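Side-chain contact in SPbeta prophage-derived uncharacterized protein YopT (PDB 2DLB), which is of unknown function but forms a homodimer and is encoded by the SPbeta prophage carried in Bacillus subtilis: residues A[18-23]-A[27-32]. Numbering follows the deposited sequence.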
ATOM      1  N   ASN A  18     -13.504   5.400 -13.109  1.00 16.58           N
ATOM      2  CA  ASN A  18     -14.786   4.689 -13.254  1.00 15.07           C
ATOM      3  C   ASN A  18     -15.750   5.571 -14.029  1.00 14.53           C
ATOM      4  O   ASN A  18     -15.363   6.645 -14.479  1.00 16.91           O
ATOM      5  CB  ASN A  18     -15.322   4.224 -11.916  1.00 17.94           C
ATOM      6  CG  ASN A  18     -15.616   5.354 -10.925  1.00 15.62           C
ATOM      7  OD1 ASN A  18     -15.881   6.472 -11.338  1.00 17.21           O
ATOM      8  ND2 ASN A  18     -15.576   5.049  -9.651  1.00 15.00           N
ATOM      9  N   LYS A  19     -16.946   5.079 -14.235  1.00 16.93           N
ATOM     10  CA  LYS A  19     -18.017   5.760 -14.931  1.00 18.55           C
ATOM     11  C   LYS A  19     -19.151   5.945 -13.924  1.00 18.26           C
ATOM     12  O   LYS A  19     -19.463   5.032 -13.137  1.00 19.36           O
ATOM     13  CB  LYS A  19     -18.434   4.974 -16.165  1.00 24.87           C
ATOM     14  CG  LYS A  19     -17.371   4.878 -17.249  1.00 31.85           C
ATOM     15  CD  LYS A  19     -17.869   4.504 -18.634  1.00 41.04           C
ATOM     16  CE  LYS A  19     -16.721   4.327 -19.619  1.00 50.75           C
ATOM     17  NZ  LYS A  19     -17.016   3.335 -20.700  1.00 59.93           N
ATOM     18  N   ALA A  20     -19.748   7.128 -13.945  1.00 16.94           N
ATOM     19  CA  ALA A  20     -20.815   7.431 -13.031  1.00 17.68           C
ATOM     20  C   ALA A  20     -21.551   8.691 -13.485  1.00 16.52           C
ATOM     21  O   ALA A  20     -21.033   9.485 -14.291  1.00 19.58           O
ATOM     22  CB  ALA A  20     -20.291   7.664 -11.588  1.00 17.27           C
ATOM     23  N   ASP A  21     -22.733   8.922 -12.977  1.00 18.98           N
ATOM     24  CA  ASP A  21     -23.499  10.118 -13.359  1.00 20.50           C
ATOM     25  C   ASP A  21     -23.174  11.347 -12.536  1.00 18.43           C
ATOM     26  O   ASP A  21     -23.699  12.427 -12.799  1.00 19.91           O
ATOM     27  CB  ASP A  21     -25.011   9.834 -13.272  1.00 27.61           C
ATOM     28  CG  ASP A  21     -25.502   9.995 -11.849  1.00 43.95           C
ATOM     29  OD1 ASP A  21     -24.714   9.549 -10.980  1.00 45.49           O
ATOM     30  OD2 ASP A  21     -26.619  10.549 -11.638  1.00 72.12           O
ATOM     31  N   SER A  22     -22.322  11.251 -11.525  1.00 16.35           N
ATOM     32  CA  SER A  22     -21.883  12.357 -10.680  1.00 13.01           C
ATOM     33  C   SER A  22     -20.602  11.959  -9.979  1.00 11.61           C
ATOM     34  O   SER A  22     -20.305  10.783  -9.837  1.00 12.91           O
ATOM     35  CB  SER A  22     -22.962  12.662  -9.657  1.00 13.93           C
ATOM     36  OG  SER A  22     -23.079  11.538  -8.756  1.00 14.51           O
ATOM     37  N   PRO A  23     -19.853  12.941  -9.488  1.00 11.44           N
ATOM     38  CA  PRO A  23     -18.676  12.585  -8.669  1.00 10.93           C
ATOM     39  C   PRO A  23     -19.057  11.915  -7.369  1.00 10.62           C
ATOM     40  O   PRO A  23     -18.295  11.110  -6.834  1.00 10.87           O
ATOM     41  CB  PRO A  23     -17.951  13.932  -8.491  1.00 11.18           C
ATOM     42  CG  PRO A  23     -19.058  14.960  -8.572  1.00 12.29           C
ATOM     43  CD  PRO A  23     -19.939  14.405  -9.678  1.00 12.61           C
ATOM     44  N   GLU A  27     -17.405   8.476  -6.152  1.00 10.51           N
ATOM     45  CA  GLU A  27     -16.818   8.270  -4.833  1.00 10.90           C
ATOM     46  C   GLU A  27     -17.419   7.104  -4.063  1.00 10.72           C
ATOM     47  O   GLU A  27     -16.700   6.345  -3.391  1.00 11.36           O
ATOM     48  CB  GLU A  27     -16.840   9.564  -3.987  1.00 10.74           C
ATOM     49  CG  GLU A  27     -15.919  10.639  -4.511  1.00 10.03           C
ATOM     50  CD  GLU A  27     -15.744  11.863  -3.642  1.00 10.60           C
ATOM     51  OE1 GLU A  27     -16.527  12.023  -2.691  1.00 14.31           O
ATOM     52  OE2 GLU A  27     -14.835  12.690  -3.926  1.00 12.33           O
ATOM     53  N   THR A  28     -18.749   6.938  -4.122  1.00 13.24           N
ATOM     54  CA  THR A  28     -19.377   5.785  -3.464  1.00 12.70           C
ATOM     55  C   THR A  28     -18.831   4.489  -4.020  1.00 13.60           C
ATOM     56  O   THR A  28     -18.584   3.533  -3.252  1.00 14.18           O
ATOM     57  CB  THR A  28     -20.903   5.902  -3.678  1.00 16.84           C
ATOM     58  OG1 THR A  28     -21.371   7.099  -3.040  1.00 16.24           O
ATOM     59  CG2 THR A  28     -21.599   4.702  -3.102  1.00 21.23           C
ATOM     60  N   LEU A  29     -18.623   4.398  -5.334  1.00 13.13           N
ATOM     61  CA  LEU A  29     -18.095   3.189  -5.965  1.00 13.37           C
ATOM     62  C   LEU A  29     -16.675   2.893  -5.457  1.00 12.85           C
ATOM     63  O   LEU A  29     -16.376   1.764  -5.087  1.00 14.41           O
ATOM     64  CB  LEU A  29     -18.139   3.325  -7.484  1.00 14.20           C
ATOM     65  CG  LEU A  29     -19.491   3.344  -8.206  1.00 15.38           C
ATOM     66  CD1 LEU A  29     -19.364   3.796  -9.659  1.00 20.03           C
ATOM     67  CD2 LEU A  29     -20.170   1.992  -8.240  1.00 19.78           C
ATOM     68  N   VAL A  30     -15.780   3.894  -5.465  1.00 11.22           N
ATOM     69  CA  VAL A  30     -14.421   3.722  -5.002  1.00 11.76           C
ATOM     70  C   VAL A  30     -14.415   3.392  -3.530  1.00 10.34           C
ATOM     71  O   VAL A  30     -13.624   2.547  -3.061  1.00 11.93           O
ATOM     72  CB  VAL A  30     -13.583   5.022  -5.253  1.00 16.78           C
ATOM     73  CG1 VAL A  30     -12.310   5.072  -4.441  1.00 18.42           C
ATOM     74  CG2 VAL A  30     -13.384   5.126  -6.771  1.00 17.60           C
ATOM     75  N   THR A  31     -15.283   4.012  -2.724  1.00 11.50           N
ATOM     76  CA  THR A  31     -15.339   3.743  -1.287  1.00 11.79           C
ATOM     77  C   THR A  31     -15.677   2.289  -1.027  1.00 12.71           C
ATOM     78  O   THR A  31     -15.065   1.629  -0.198  1.00 13.55           O
ATOM     79  CB  THR A  31     -16.336   4.689  -0.613  1.00 13.16           C
ATOM     80  OG1 THR A  31     -15.822   6.037  -0.727  1.00 13.61           O
ATOM     81  CG2 THR A  31     -16.480   4.359   0.862  1.00 14.67           C
ATOM     82  N   ARG A  32     -16.624   1.716  -1.758  1.00 13.45           N
ATOM     83  CA  ARG A  32     -16.988   0.311  -1.537  1.00 14.40           C
ATOM     84  C   ARG A  32     -15.774  -0.577  -1.781  1.00 14.59           C
ATOM     85  O   ARG A  32     -15.485  -1.526  -1.044  1.00 14.82           O
ATOM     86  CB  ARG A  32     -18.183  -0.057  -2.420  1.00 16.98           C
ATOM     87  CG  ARG A  32     -18.827  -1.415  -2.287  1.00 28.44           C
ATOM     88  CD  ARG A  32     -20.113  -1.541  -3.093  1.00 44.37           C
ATOM     89  NE  ARG A  32     -21.034  -2.579  -2.665  1.00 62.59           N
ATOM     90  CZ  ARG A  32     -21.901  -3.279  -3.379  1.00 65.54           C
ATOM     91  NH1 ARG A  32     -22.009  -3.092  -4.698  1.00 78.88           N
ATOM     92  NH2 ARG A  32     -22.696  -4.205  -2.839  1.00 76.10           N
TER
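The amide end of Asn18 presses against the helix at Leu29 and Val30, and this is the more tightly packed part between side chains. Its ND2 lies 3.6 Å from CG2 of Val30 and 3.8 Å from CB of Leu29. The side chains of Asn18 and Val30 cross at about a right angle, and Val30 is buried. In Asn18 the bond leaving CA already points toward the helix. The first torsion (chi1 61°) then sets CG between the backbone N and the carbonyl carbon, and ND2 meets Leu29 and Val30. These two contacts of ND2 are not polar. The amide is nevertheless satisfied just outside the two segments: ND2 is hydrogen-bonded there, and OD1 is hydrogen-bonded with OG of Ser26, one helical turn before Val30.

The two segments belong to a strand-turn-helix unit. Strand 3-19 ends at Lys19, a short loop turns the chain sharply, and helix 23-35 packs beside the strand end. Ser22 is the N-cap of this helix. In the first turn, N of Glu27 donates to O of Pro23 at 2.9 Å with an N-H...O angle of 160°. This is the backbone link between the segments. CG of Glu27 also lies 3.4 Å from that oxygen, while OE2 is hydrogen-bonded to OG1 of Thr67 on strand 52-69. Asn18 and Lys19 pair with an antiparallel strand of the second subunit, so the sheet continues across the dimer interface, and Ile8 of that subunit packs on Val30.

The loose, solvent side is at the outer end of Leu29, an exposed residue. Its CD1 lies alongside the backbone, 3.7 Å from O of Lys19. CB of Ala20 only grazes the same methyl, at 4.4 Å.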